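Local coordinates for phosphate-binding protein (Xanthomonas axonopodis pv. citri, PDB 5UB3), which binds chloride and probably serves as the periplasmic receptor half of a receptor-diguanylate cyclase pair, at residues 18-23 against 245-250; 4-9 against 59-64; 83-88 against 252-257; 65-70 against 122-127; 50-55 against 76-81. One frame throughout, in Å; residues are numbered along the deposited sequence.

Contact 1 of 5, residues 18-23 against 245-250; sequences YEQLKP and LKRFFD
Gln20 of helix 14-28 lies against Arg247, Phe248 and Phe249. Here helix 242-247 ends and the chain makes an inverse gamma turn centred on Phe248. The contact packs this turn onto the side of the first helix.

The polar part is slight. Gln20 NE2 donates to Arg247 O at 3.0 Å, but the N-H...O angle of 123° makes the bond weak. The other end of the amide is held inside its own helix, where Gln20 OE1 bonds to His17 ND1. That oxygen also lies 3.3 Å from Phe249 CE1, with the amide steeply inclined to the ring.

The ionic part is looser. Glu19 OE1 and Arg247 NH1 form a long salt bridge of 3.9 Å. Carboxylate and guanidinium planes are 59° apart, so the two groups do not pair flat. Both side chains are exposed, and solvent probably weakens the attraction.

The apolar part centres on Leu21. Its CD2 touches both rings, at 3.5 Å from Phe248 CE1 and 3.8 Å from Phe249 CZ. Phe249 CE2 also sits over one face of the Phe248 ring, towards its rim. Phe248 has CG anti to the backbone N (chi1 -162°), which sends the ring inward to Trp62 and Ser64. Gln20 O lies in the plane of this ring, at its edge, and also takes a CA-H...O contact from Phe248 CA at 3.4 Å.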
# COMPACT_ATOMS: atom_id res chain seq x y z
N TYR A 18 -12.39 -1.87 -9.38
CA TYR A 18 -12.86 -1.11 -10.54
C TYR A 18 -13.72 0.04 -10.13
O TYR A 18 -13.50 1.17 -10.55
CB TYR A 18 -13.66 -1.98 -11.45
CG TYR A 18 -14.09 -1.28 -12.73
CD1 TYR A 18 -13.28 -1.26 -13.85
CD2 TYR A 18 -15.31 -0.65 -12.78
CE1 TYR A 18 -13.68 -0.59 -15.01
CE2 TYR A 18 -15.71 0.05 -13.90
CZ TYR A 18 -14.93 0.02 -15.00
OH TYR A 18 -15.41 0.68 -16.07
N GLU A 19 -14.69 -0.25 -9.26
CA GLU A 19 -15.69 0.72 -8.78
C GLU A 19 -15.11 1.88 -8.00
O GLU A 19 -15.72 2.90 -7.85
CB GLU A 19 -16.68 0.03 -7.86
CG GLU A 19 -17.46 -1.14 -8.46
CD GLU A 19 -18.21 -1.90 -7.37
OE1 GLU A 19 -17.58 -2.34 -6.37
OE2 GLU A 19 -19.44 -2.00 -7.48
N GLN A 20 -13.96 1.64 -7.39
CA GLN A 20 -13.23 2.64 -6.63
C GLN A 20 -12.51 3.69 -7.52
O GLN A 20 -12.33 4.83 -7.13
CB GLN A 20 -12.26 1.90 -5.69
CG GLN A 20 -13.04 0.99 -4.74
CD GLN A 20 -12.40 0.87 -3.36
OE1 GLN A 20 -11.49 0.05 -3.16
NE2 GLN A 20 -12.83 1.75 -2.41
N LEU A 21 -12.19 3.30 -8.75
CA LEU A 21 -11.47 4.12 -9.65
C LEU A 21 -12.32 4.84 -10.70
O LEU A 21 -12.00 5.98 -11.06
CB LEU A 21 -10.45 3.22 -10.37
CG LEU A 21 -9.45 2.53 -9.43
CD1 LEU A 21 -8.67 1.56 -10.30
CD2 LEU A 21 -8.51 3.53 -8.79
N LYS A 22 -13.38 4.21 -11.18
CA LYS A 22 -14.11 4.76 -12.34
C LYS A 22 -14.75 6.09 -12.04
O LYS A 22 -14.64 7.02 -12.85
CB LYS A 22 -15.17 3.78 -12.87
CG LYS A 22 -15.97 4.35 -14.05
CD LYS A 22 -15.04 4.64 -15.23
CE LYS A 22 -15.71 4.63 -16.61
NZ LYS A 22 -14.67 4.74 -17.68
N PRO A 23 -15.42 6.22 -10.88
CA PRO A 23 -16.02 7.54 -10.59
C PRO A 23 -15.04 8.73 -10.66
O PRO A 23 -15.36 9.75 -11.29
CB PRO A 23 -16.58 7.38 -9.19
CG PRO A 23 -16.85 5.92 -9.06
CD PRO A 23 -15.71 5.26 -9.78
N LEU A 245 -14.56 10.88 -4.74
CA LEU A 245 -13.40 10.77 -3.86
C LEU A 245 -13.65 9.79 -2.73
O LEU A 245 -12.72 9.10 -2.28
CB LEU A 245 -12.99 12.13 -3.35
CG LEU A 245 -12.30 12.93 -4.43
CD1 LEU A 245 -12.20 14.40 -3.98
CD2 LEU A 245 -10.93 12.33 -4.75
N LYS A 246 -14.91 9.68 -2.31
CA LYS A 246 -15.28 8.73 -1.24
C LYS A 246 -14.99 7.31 -1.72
O LYS A 246 -14.34 6.50 -1.03
CB LYS A 246 -16.76 8.95 -0.84
CG LYS A 246 -17.42 7.90 0.07
CD LYS A 246 -16.60 7.54 1.31
CE LYS A 246 -16.62 8.63 2.39
NZ LYS A 246 -17.86 8.66 3.19
N ARG A 247 -15.39 7.07 -2.97
CA ARG A 247 -15.19 5.78 -3.62
C ARG A 247 -13.68 5.47 -3.86
O ARG A 247 -13.24 4.31 -3.89
CB ARG A 247 -15.91 5.83 -4.98
CG ARG A 247 -17.44 6.01 -4.95
CD ARG A 247 -18.29 4.77 -4.74
NE ARG A 247 -17.58 3.50 -4.85
CZ ARG A 247 -18.09 2.31 -4.56
NH1 ARG A 247 -17.33 1.22 -4.68
NH2 ARG A 247 -19.36 2.18 -4.18
N PHE A 248 -12.91 6.55 -4.07
CA PHE A 248 -11.50 6.49 -4.33
C PHE A 248 -10.73 6.31 -3.01
O PHE A 248 -9.95 7.16 -2.64
CB PHE A 248 -11.09 7.76 -5.09
CG PHE A 248 -9.78 7.68 -5.82
CD1 PHE A 248 -9.63 6.88 -6.91
CD2 PHE A 248 -8.73 8.49 -5.46
CE1 PHE A 248 -8.44 6.88 -7.63
CE2 PHE A 248 -7.54 8.51 -6.17
CZ PHE A 248 -7.38 7.67 -7.23
N PHE A 249 -10.93 5.18 -2.35
CA PHE A 249 -10.22 4.80 -1.10
C PHE A 249 -10.39 5.84 -0.03
O PHE A 249 -9.49 6.08 0.80
CB PHE A 249 -8.76 4.61 -1.43
CG PHE A 249 -8.57 3.88 -2.72
CD1 PHE A 249 -9.04 2.58 -2.84
CD2 PHE A 249 -8.04 4.51 -3.84
CE1 PHE A 249 -8.95 1.90 -4.04
CE2 PHE A 249 -7.91 3.83 -5.04
CZ PHE A 249 -8.36 2.52 -5.14
N ASP A 250 -11.56 6.47 -0.08
CA ASP A 250 -11.94 7.55 0.85
C ASP A 250 -10.91 8.62 0.85
O ASP A 250 -10.38 9.00 1.88
CB ASP A 250 -12.20 6.98 2.23
CG ASP A 250 -12.87 8.00 3.16
OD1 ASP A 250 -13.56 8.92 2.74
OD2 ASP A 250 -12.64 7.89 4.34

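Contact 2 of 5, residues 4-9 against 59-64; sequences VLVLGR and RVDWVS
Leu7 sets its CD1 methyl over one face of the Trp62 indole, a CH-pi contact. CD1 is 3.7 Å from the centroid of the six-membered ring and 12° off its normal. The two residues are bridge partners in parallel strands 4-8 and 62-66, so both side chains rise from the same face of the sheet. Leu5 CD2 comes to Trp62 CE3 at 3.9 Å, at a slant to the ring. Glu214 holds the indole NE1, which should limit rotation of the ring.

Asp61 reaches across to strand 4-8. Its side chain meets Val6 at about a right angle. Asp61 OD2 takes Val6 N at 2.8 Å through its anti lone pair, with an N-H...O angle of 160°. Val6 O in turn accepts Asp61 N at 2.9 Å and, weakly, Trp62 N. Further on, Gly8 N donates to Trp62 O at 2.7 Å.

Asp61 therefore offers a side-chain acceptor to strand 4-8 just before regular pairing begins. Its other oxygen, OD1, forms a salt bridge with Arg217. A buried carboxylate gripped by a peptide N-H and an arginine would probably stay ionised.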
# COMPACT_ATOMS: atom_id res chain seq x y z
N VAL A 4 -5.97 8.96 -24.45
CA VAL A 4 -6.58 8.26 -23.38
C VAL A 4 -5.77 8.45 -22.09
O VAL A 4 -4.52 8.42 -22.13
CB VAL A 4 -6.60 6.75 -23.67
CG1 VAL A 4 -7.38 6.05 -22.59
CG2 VAL A 4 -7.19 6.47 -25.05
N LEU A 5 -6.49 8.64 -20.98
CA LEU A 5 -5.88 8.59 -19.62
C LEU A 5 -6.25 7.27 -18.96
O LEU A 5 -7.41 6.96 -18.79
CB LEU A 5 -6.37 9.74 -18.75
CG LEU A 5 -5.81 9.83 -17.34
CD1 LEU A 5 -4.34 10.15 -17.44
CD2 LEU A 5 -6.52 10.89 -16.51
N VAL A 6 -5.25 6.50 -18.60
CA VAL A 6 -5.47 5.21 -17.98
C VAL A 6 -5.12 5.24 -16.48
O VAL A 6 -3.97 5.50 -16.12
CB VAL A 6 -4.63 4.10 -18.70
CG1 VAL A 6 -5.10 2.77 -18.18
CG2 VAL A 6 -4.84 4.18 -20.21
N LEU A 7 -6.10 4.96 -15.64
CA LEU A 7 -5.94 5.01 -14.19
C LEU A 7 -5.86 3.58 -13.75
O LEU A 7 -6.62 2.71 -14.23
CB LEU A 7 -7.12 5.68 -13.51
CG LEU A 7 -7.42 5.55 -12.01
CD1 LEU A 7 -6.34 6.07 -11.10
CD2 LEU A 7 -8.72 6.27 -11.72
N GLY A 8 -4.97 3.32 -12.81
CA GLY A 8 -4.85 1.96 -12.33
C GLY A 8 -4.51 1.89 -10.86
O GLY A 8 -4.43 2.87 -10.19
N ARG A 9 -4.30 0.66 -10.40
CA ARG A 9 -3.67 0.36 -9.15
C ARG A 9 -3.32 -1.13 -9.19
O ARG A 9 -3.83 -1.91 -10.00
CB ARG A 9 -4.59 0.60 -7.92
CG ARG A 9 -5.86 -0.25 -7.91
CD ARG A 9 -6.50 -0.23 -6.53
NE ARG A 9 -5.75 -1.03 -5.58
CZ ARG A 9 -6.15 -1.31 -4.34
NH1 ARG A 9 -7.31 -0.87 -3.90
NH2 ARG A 9 -5.38 -2.03 -3.53
N ARG A 59 0.98 1.74 -20.74
CA ARG A 59 -0.37 1.19 -20.71
C ARG A 59 -1.17 1.70 -19.54
O ARG A 59 -2.37 1.56 -19.54
CB ARG A 59 -0.37 -0.35 -20.64
CG ARG A 59 0.51 -1.00 -21.71
CD ARG A 59 -0.05 -0.84 -23.10
NE ARG A 59 0.76 -1.68 -24.04
CZ ARG A 59 1.85 -1.26 -24.68
NH1 ARG A 59 2.26 0.00 -24.54
NH2 ARG A 59 2.53 -2.07 -25.47
N VAL A 60 -0.49 2.19 -18.51
CA VAL A 60 -1.11 2.85 -17.43
C VAL A 60 -0.42 4.16 -17.25
O VAL A 60 0.81 4.28 -17.26
CB VAL A 60 -0.98 2.01 -16.15
CG1 VAL A 60 -1.38 2.79 -14.90
CG2 VAL A 60 -1.85 0.74 -16.31
N ASP A 61 -1.23 5.17 -16.98
CA ASP A 61 -0.72 6.52 -16.80
C ASP A 61 -0.60 6.98 -15.38
O ASP A 61 0.28 7.75 -15.08
CB ASP A 61 -1.58 7.48 -17.52
CG ASP A 61 -1.57 7.24 -19.02
OD1 ASP A 61 -0.50 7.26 -19.63
OD2 ASP A 61 -2.66 7.03 -19.57
N TRP A 62 -1.51 6.55 -14.52
CA TRP A 62 -1.71 7.15 -13.23
C TRP A 62 -2.20 6.05 -12.30
O TRP A 62 -3.09 5.29 -12.67
CB TRP A 62 -2.71 8.29 -13.39
CG TRP A 62 -3.41 8.74 -12.14
CD1 TRP A 62 -2.91 8.82 -10.86
CD2 TRP A 62 -4.75 9.21 -12.06
NE1 TRP A 62 -3.88 9.27 -9.98
CE2 TRP A 62 -5.01 9.55 -10.70
CE3 TRP A 62 -5.76 9.38 -13.01
CZ2 TRP A 62 -6.27 9.98 -10.26
CZ3 TRP A 62 -7.02 9.86 -12.56
CH2 TRP A 62 -7.25 10.14 -11.21
N VAL A 63 -1.53 5.91 -11.18
CA VAL A 63 -1.96 4.97 -10.16
C VAL A 63 -2.04 5.69 -8.82
O VAL A 63 -1.28 6.61 -8.57
CB VAL A 63 -1.05 3.75 -10.04
CG1 VAL A 63 -0.99 2.95 -11.34
CG2 VAL A 63 0.32 4.17 -9.55
N SER A 64 -2.93 5.22 -7.95
CA SER A 64 -3.02 5.74 -6.63
C SER A 64 -2.68 4.56 -5.77
O SER A 64 -3.39 3.60 -5.83
CB SER A 64 -4.43 6.20 -6.31
OG SER A 64 -4.45 6.83 -5.04
O HOH W 1 -2.55 6.49 -22.14

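Contact 3 of 5, residues 83-88 against 252-257; sequences LMTERG and TGFRPL
Met84 and Arg255 form a hydrogen-bonded pair of the antiparallel strands 79-87 and 251-255. Met84 N donates to Arg255 O at 2.7 Å, and Arg255 N returns a bond to Met84 O at 2.8 Å. The side chains also meet. Arg255 has CG between its backbone N and carbonyl carbon (chi1 80°) and runs extended to NE. The guanidinium then turns one face to Met84 CB, which is 3.6 Å from Arg255 NH2. A water donates to Met84 O and accepts a weak bond from Arg255 NH1. Beyond CB, the methionine chain curls away, and its SD packs on Leu257 CG at 3.9 Å, beside Leu265 of helix 259-277.

Leu83 lies beside Phe254. Its CD1 meets Phe254 CB at 3.9 Å, the two side chains at about a right angle. Leu232 and Leu233 of helix 222-235 also touch it.

The pairing changes at the far end. Thr252 and Gly253 both face Glu86, a classic beta bulge. Thr252 N donates to Glu86 O at 2.9 Å, while the bond from Gly253 N is weak. The side chains add a tie: Thr252 OG1 donates to the anti lone pair of Glu86 OE2 at 2.7 Å. The same hydroxyl accepts from Gly89 N. Accepting that bond would make the Thr252 hydroxyl a better donor, which probably strengthens its bond to the carboxylate.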
# COMPACT_ATOMS: atom_id res chain seq x y z
N LEU A 83 1.31 13.71 -6.44
CA LEU A 83 0.64 14.32 -5.29
C LEU A 83 0.73 13.39 -4.11
O LEU A 83 0.73 12.18 -4.31
CB LEU A 83 -0.86 14.58 -5.56
CG LEU A 83 -1.18 15.71 -6.52
CD1 LEU A 83 -2.65 15.73 -6.89
CD2 LEU A 83 -0.70 17.03 -5.94
N MET A 84 0.86 13.90 -2.90
CA MET A 84 0.69 13.09 -1.70
C MET A 84 -0.80 13.01 -1.43
O MET A 84 -1.53 13.96 -1.65
CB MET A 84 1.43 13.66 -0.48
CG MET A 84 2.90 13.82 -0.68
SD MET A 84 3.79 12.33 -1.16
CE MET A 84 3.44 11.29 0.28
N THR A 85 -1.25 11.85 -0.97
CA THR A 85 -2.65 11.53 -0.87
C THR A 85 -3.01 11.24 0.57
O THR A 85 -2.30 10.49 1.27
CB THR A 85 -3.02 10.35 -1.80
OG1 THR A 85 -2.54 10.69 -3.10
CG2 THR A 85 -4.48 10.04 -1.83
N GLU A 86 -4.13 11.83 0.98
CA GLU A 86 -4.67 11.66 2.33
C GLU A 86 -5.88 10.79 2.18
O GLU A 86 -6.79 11.09 1.38
CB GLU A 86 -5.06 13.04 2.88
CG GLU A 86 -5.45 13.02 4.33
CD GLU A 86 -6.03 14.37 4.73
OE1 GLU A 86 -5.21 15.31 4.95
OE2 GLU A 86 -7.29 14.43 4.77
N ARG A 87 -5.90 9.70 2.92
CA ARG A 87 -7.02 8.80 2.93
C ARG A 87 -7.64 8.70 4.33
O ARG A 87 -6.96 8.59 5.35
CB ARG A 87 -6.57 7.43 2.45
CG ARG A 87 -6.15 7.38 0.98
CD ARG A 87 -5.71 6.00 0.58
NE ARG A 87 -5.27 5.94 -0.81
CZ ARG A 87 -4.69 4.88 -1.38
NH1 ARG A 87 -4.46 3.72 -0.68
NH2 ARG A 87 -4.35 4.99 -2.66
N GLY A 88 -8.96 8.67 4.35
CA GLY A 88 -9.73 8.70 5.59
C GLY A 88 -9.30 9.74 6.60
O GLY A 88 -9.24 9.43 7.77
N THR A 252 -9.48 12.07 1.07
CA THR A 252 -9.99 13.25 1.77
C THR A 252 -9.08 14.43 1.48
O THR A 252 -9.34 15.55 1.92
CB THR A 252 -10.03 13.03 3.28
OG1 THR A 252 -8.79 12.46 3.72
CG2 THR A 252 -11.17 12.09 3.67
N GLY A 253 -7.99 14.19 0.76
CA GLY A 253 -7.06 15.24 0.48
C GLY A 253 -5.98 14.85 -0.49
O GLY A 253 -5.57 13.70 -0.54
N PHE A 254 -5.48 15.83 -1.22
CA PHE A 254 -4.24 15.68 -1.96
C PHE A 254 -3.40 16.85 -1.66
O PHE A 254 -3.91 17.99 -1.42
CB PHE A 254 -4.45 15.73 -3.48
CG PHE A 254 -5.24 14.61 -4.04
CD1 PHE A 254 -4.69 13.34 -4.14
CD2 PHE A 254 -6.53 14.84 -4.52
CE1 PHE A 254 -5.40 12.31 -4.71
CE2 PHE A 254 -7.27 13.78 -5.02
CZ PHE A 254 -6.71 12.52 -5.12
N ARG A 255 -2.10 16.67 -1.74
CA ARG A 255 -1.29 17.81 -1.61
C ARG A 255 0.03 17.72 -2.37
O ARG A 255 0.47 16.60 -2.75
CB ARG A 255 -1.16 18.16 -0.13
CG ARG A 255 -0.18 17.37 0.62
CD ARG A 255 -0.30 17.52 2.17
NE ARG A 255 0.83 16.66 2.54
CZ ARG A 255 0.83 15.33 2.73
NH1 ARG A 255 -0.31 14.58 2.77
NH2 ARG A 255 2.02 14.74 2.93
N PRO A 256 0.59 18.89 -2.72
CA PRO A 256 1.80 18.90 -3.47
C PRO A 256 2.92 18.21 -2.69
O PRO A 256 2.95 18.23 -1.44
CB PRO A 256 2.14 20.40 -3.58
CG PRO A 256 0.89 21.10 -3.34
CD PRO A 256 0.10 20.25 -2.42
N LEU A 257 3.83 17.64 -3.41
CA LEU A 257 5.02 17.16 -2.80
C LEU A 257 5.79 18.38 -2.33
O LEU A 257 5.67 19.48 -2.88
CB LEU A 257 5.87 16.36 -3.75
CG LEU A 257 5.33 14.88 -3.70
CD1 LEU A 257 4.30 14.66 -4.77
CD2 LEU A 257 6.44 13.90 -3.82
O HOH W 2 -2.49 14.89 1.06
O HOH W 3 -0.17 11.10 2.66

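Contact 4 of 5, residues 65-70 against 122-127; sequences ETTGAA and SSTSGY
Thr66 faces Thr124 across the middle of the molecule, and their hydroxyls meet. Thr66 OG1 and Thr124 OG1 are 2.6 Å apart, a short hydrogen bond in which either could be the donor. Thr66 has OG1 between its backbone N and carbonyl carbon (chi1 64°), which turns it to the partner. The two side chains slide past each other in opposite directions.

Thr66 stands at the N-cap position of helix 67-75, yet its own side chain makes no capping bond. Thr67 directs its hydroxyl elsewhere, to Pro210 O.

Gly68 lies in the first turn. Its N donates to Thr124 OG1 at 2.9 Å, a weak bond with an N-H...O angle of 121°. Thr124 CG2 rests 3.6 Å from the same Gly68 N. The segments come from the two lobes of a periplasmic binding protein fold, and each holds the start of a helix. Such helix ends at the cleft are consistent with a part in anion binding, as in relatives. In residues 122-127 Ser123 is the N-cap: its OG accepts a weak bond from Gly126 N at 2.8 Å.

Ala69 comes next. Its N gives Thr124 OG1 another weak bond, at 3.4 Å, so this one hydroxyl meets two N-H groups of the helix start. Ala69 CB lies 3.4 Å from Ser122 O, and Ser122 OG itself is bonded to Ala48 N.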
# COMPACT_ATOMS: atom_id res chain seq x y z
N GLU A 65 -1.60 4.64 -5.00
CA GLU A 65 -1.02 3.46 -4.26
C GLU A 65 -0.56 3.87 -2.90
O GLU A 65 -0.27 5.07 -2.65
CB GLU A 65 0.24 2.96 -4.95
CG GLU A 65 -0.01 2.34 -6.27
CD GLU A 65 -0.78 1.06 -6.22
OE1 GLU A 65 -0.94 0.47 -5.17
OE2 GLU A 65 -1.24 0.65 -7.32
N THR A 66 -0.38 2.87 -2.02
CA THR A 66 0.24 3.16 -0.77
C THR A 66 1.70 3.42 -1.06
O THR A 66 2.19 3.00 -2.05
CB THR A 66 0.10 1.99 0.18
OG1 THR A 66 0.80 0.90 -0.40
CG2 THR A 66 -1.44 1.65 0.39
N THR A 67 2.38 4.13 -0.18
CA THR A 67 3.70 4.63 -0.48
C THR A 67 4.79 3.59 -0.73
O THR A 67 5.66 3.84 -1.52
CB THR A 67 4.12 5.61 0.59
OG1 THR A 67 3.90 5.03 1.86
CG2 THR A 67 3.30 6.87 0.45
N GLY A 68 4.77 2.46 -0.03
CA GLY A 68 5.70 1.39 -0.30
C GLY A 68 5.59 0.83 -1.72
O GLY A 68 6.59 0.72 -2.42
N ALA A 69 4.39 0.41 -2.12
CA ALA A 69 4.12 -0.03 -3.50
C ALA A 69 4.55 1.01 -4.46
O ALA A 69 5.10 0.74 -5.54
CB ALA A 69 2.64 -0.33 -3.68
N ALA A 70 4.27 2.24 -4.09
CA ALA A 70 4.66 3.36 -4.96
C ALA A 70 6.15 3.36 -5.20
O ALA A 70 6.60 3.59 -6.31
CB ALA A 70 4.21 4.69 -4.39
N SER A 122 3.61 -6.60 -2.60
CA SER A 122 3.26 -5.25 -2.94
C SER A 122 2.67 -4.46 -1.75
O SER A 122 2.45 -3.24 -1.86
CB SER A 122 2.36 -5.30 -4.20
OG SER A 122 2.98 -6.13 -5.23
N SER A 123 2.48 -5.09 -0.58
CA SER A 123 1.81 -4.43 0.52
C SER A 123 2.79 -3.61 1.35
O SER A 123 3.85 -4.09 1.77
CB SER A 123 1.15 -5.48 1.41
OG SER A 123 0.74 -4.93 2.62
N THR A 124 2.46 -2.36 1.59
CA THR A 124 3.32 -1.48 2.41
C THR A 124 3.30 -1.92 3.86
O THR A 124 4.31 -2.27 4.42
CB THR A 124 2.87 0.00 2.32
OG1 THR A 124 2.96 0.39 0.96
CG2 THR A 124 3.77 0.89 3.08
N SER A 125 2.12 -1.86 4.46
CA SER A 125 1.99 -2.05 5.87
C SER A 125 1.98 -3.53 6.22
O SER A 125 2.11 -3.88 7.39
CB SER A 125 0.71 -1.38 6.38
OG SER A 125 -0.47 -1.99 5.82
N GLY A 126 1.75 -4.39 5.22
CA GLY A 126 1.62 -5.83 5.46
C GLY A 126 2.74 -6.65 4.88
O GLY A 126 2.69 -7.90 4.94
N TYR A 127 3.78 -6.00 4.35
CA TYR A 127 4.98 -6.72 3.93
C TYR A 127 6.20 -5.85 4.05
O TYR A 127 7.16 -6.16 4.76
CB TYR A 127 4.84 -7.26 2.46
CG TYR A 127 6.02 -7.96 1.98
CD1 TYR A 127 6.29 -9.26 2.39
CD2 TYR A 127 6.92 -7.35 1.12
CE1 TYR A 127 7.40 -9.94 1.92
CE2 TYR A 127 8.02 -8.00 0.65
CZ TYR A 127 8.27 -9.29 1.06
OH TYR A 127 9.39 -9.91 0.61

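Contact 5 of 5, residues 50-55 against 76-81; sequences QMSSYL and RGSAHP
Arg76 touches Ser52 through the stem of its side chain and not through its flat guanidinium group. The extended chain runs past the serine, with Arg76 CB 3.3 Å and Arg76 CD 3.5 Å from Ser52 OG. The guanidinium lies beyond, close to the like charge of Arg276. The Tyr54 ring turns away from residues 76-81 and has Gln50 O of its own helix over one face, towards the rim.

Two serines supply the polar link. Ser52 OG and Ser78 OG are 3.1 Å apart, a weak hydrogen bond in which either could be the donor. Ser52 has OG anti to its backbone N (chi1 169°), which carries the hydroxyl toward Ser78. Each hydroxyl has another partner: Ser78 OG bonds to Leu73 O, and Ser52 OG to Arg56 NH1. Each buried hydroxyl is therefore satisfied by more than the weak serine-serine bond.

Leu55 makes the apolar half. Its CB rests 3.4 Å from Ser78 O, and its CD1 meets Ala79 CB at 3.9 Å.

Residues 76-81 form the link from helix 67-75 to strand 79-87. The helix closes with a Schellman motif at Gly77, and Ser78 then leads into the strand. Helix 48-56 packs its Ser52 and Leu55 side against this link. Leu73 of helix 67-75 touches both residues, and Arg217 of strand 209-217 also touches Leu55.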
# COMPACT_ATOMS: atom_id res chain seq x y z
N GLN A 50 4.15 -6.47 -12.60
CA GLN A 50 3.27 -6.21 -13.74
C GLN A 50 2.89 -4.75 -13.94
O GLN A 50 2.71 -4.29 -15.07
CB GLN A 50 2.01 -7.08 -13.66
CG GLN A 50 1.19 -7.15 -14.95
CD GLN A 50 2.02 -7.72 -16.10
OE1 GLN A 50 2.37 -8.88 -16.06
NE2 GLN A 50 2.36 -6.89 -17.10
N MET A 51 2.60 -4.08 -12.84
CA MET A 51 2.15 -2.70 -12.96
C MET A 51 3.31 -1.85 -13.47
O MET A 51 3.13 -0.96 -14.31
CB MET A 51 1.68 -2.17 -11.63
CG MET A 51 1.23 -0.71 -11.74
SD MET A 51 -0.02 -0.33 -12.98
CE MET A 51 -1.49 -0.71 -12.04
N SER A 52 4.51 -2.15 -12.96
CA SER A 52 5.73 -1.50 -13.47
C SER A 52 5.90 -1.74 -14.95
O SER A 52 6.23 -0.82 -15.67
CB SER A 52 6.99 -1.85 -12.68
OG SER A 52 8.16 -1.40 -13.37
N SER A 53 5.65 -2.96 -15.41
CA SER A 53 5.67 -3.23 -16.85
C SER A 53 4.66 -2.40 -17.65
O SER A 53 5.02 -1.79 -18.67
CB SER A 53 5.46 -4.74 -17.09
OG SER A 53 5.56 -5.01 -18.46
N TYR A 54 3.42 -2.35 -17.18
CA TYR A 54 2.41 -1.48 -17.78
C TYR A 54 2.84 -0.04 -17.82
O TYR A 54 2.70 0.64 -18.86
CB TYR A 54 1.08 -1.51 -17.03
CG TYR A 54 0.26 -2.74 -17.18
CD1 TYR A 54 0.40 -3.59 -18.27
CD2 TYR A 54 -0.70 -3.04 -16.24
CE1 TYR A 54 -0.40 -4.71 -18.42
CE2 TYR A 54 -1.49 -4.15 -16.36
CZ TYR A 54 -1.33 -4.99 -17.48
OH TYR A 54 -2.10 -6.09 -17.62
N LEU A 55 3.30 0.45 -16.68
CA LEU A 55 3.72 1.85 -16.61
C LEU A 55 4.82 2.14 -17.60
O LEU A 55 4.68 3.06 -18.38
CB LEU A 55 4.17 2.19 -15.19
CG LEU A 55 2.98 2.34 -14.21
CD1 LEU A 55 3.55 2.29 -12.81
CD2 LEU A 55 2.25 3.68 -14.44
N ARG A 76 11.80 0.66 -9.91
CA ARG A 76 11.87 0.07 -11.22
C ARG A 76 11.86 1.12 -12.33
O ARG A 76 11.91 0.75 -13.47
CB ARG A 76 10.75 -0.95 -11.41
CG ARG A 76 10.87 -2.12 -10.45
CD ARG A 76 9.69 -3.03 -10.64
NE ARG A 76 9.94 -4.32 -10.02
CZ ARG A 76 9.57 -4.68 -8.80
NH1 ARG A 76 8.91 -3.85 -7.99
NH2 ARG A 76 9.87 -5.90 -8.38
N GLY A 77 11.85 2.42 -12.03
CA GLY A 77 11.99 3.44 -13.08
C GLY A 77 10.74 3.75 -13.90
O GLY A 77 10.82 4.43 -14.92
N SER A 78 9.60 3.28 -13.42
CA SER A 78 8.40 3.29 -14.21
C SER A 78 7.36 4.40 -13.83
O SER A 78 6.44 4.70 -14.60
CB SER A 78 7.82 1.90 -14.16
OG SER A 78 7.31 1.56 -12.89
N ALA A 79 7.60 5.10 -12.72
CA ALA A 79 6.70 6.12 -12.23
C ALA A 79 7.35 7.09 -11.21
O ALA A 79 8.34 6.76 -10.55
CB ALA A 79 5.52 5.45 -11.62
N HIS A 80 6.74 8.26 -11.05
CA HIS A 80 7.24 9.26 -10.10
C HIS A 80 6.06 9.90 -9.40
O HIS A 80 4.96 9.91 -9.95
CB HIS A 80 8.14 10.30 -10.80
CG HIS A 80 7.46 10.99 -11.94
ND1 HIS A 80 7.40 10.44 -13.19
CD2 HIS A 80 6.84 12.18 -12.02
CE1 HIS A 80 6.71 11.23 -14.00
NE2 HIS A 80 6.37 12.30 -13.31
N PRO A 81 6.28 10.47 -8.21
CA PRO A 81 5.16 11.04 -7.48
C PRO A 81 4.53 12.28 -8.11
O PRO A 81 5.26 13.11 -8.63
CB PRO A 81 5.78 11.37 -6.10
CG PRO A 81 7.02 10.53 -6.01
CD PRO A 81 7.51 10.33 -7.38

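The first segments come in the order contact 2, contact 1, contact 5, contact 4, contact 3, and several chain loops interlock. Contacts 2 and 5 are closest, with centres about 10 Å apart; Arg59 N probably bonds to Tyr54 O. The centres of contacts 1 and 2 are about 14 Å apart, and the two meet where Phe248 packs on Trp62 and Ser64. The centre of contact 3 is about 14 Å from that of contact 1, and Asp250 O probably takes Gly88 N. Contacts 2 and 4 share strand 62-66; contacts 3 and 5 share strand 79-87. Contacts 1, 2, 3 and 5 thus bind one lobe together, while contact 4, near the chain's centre, joins it to the other lobe.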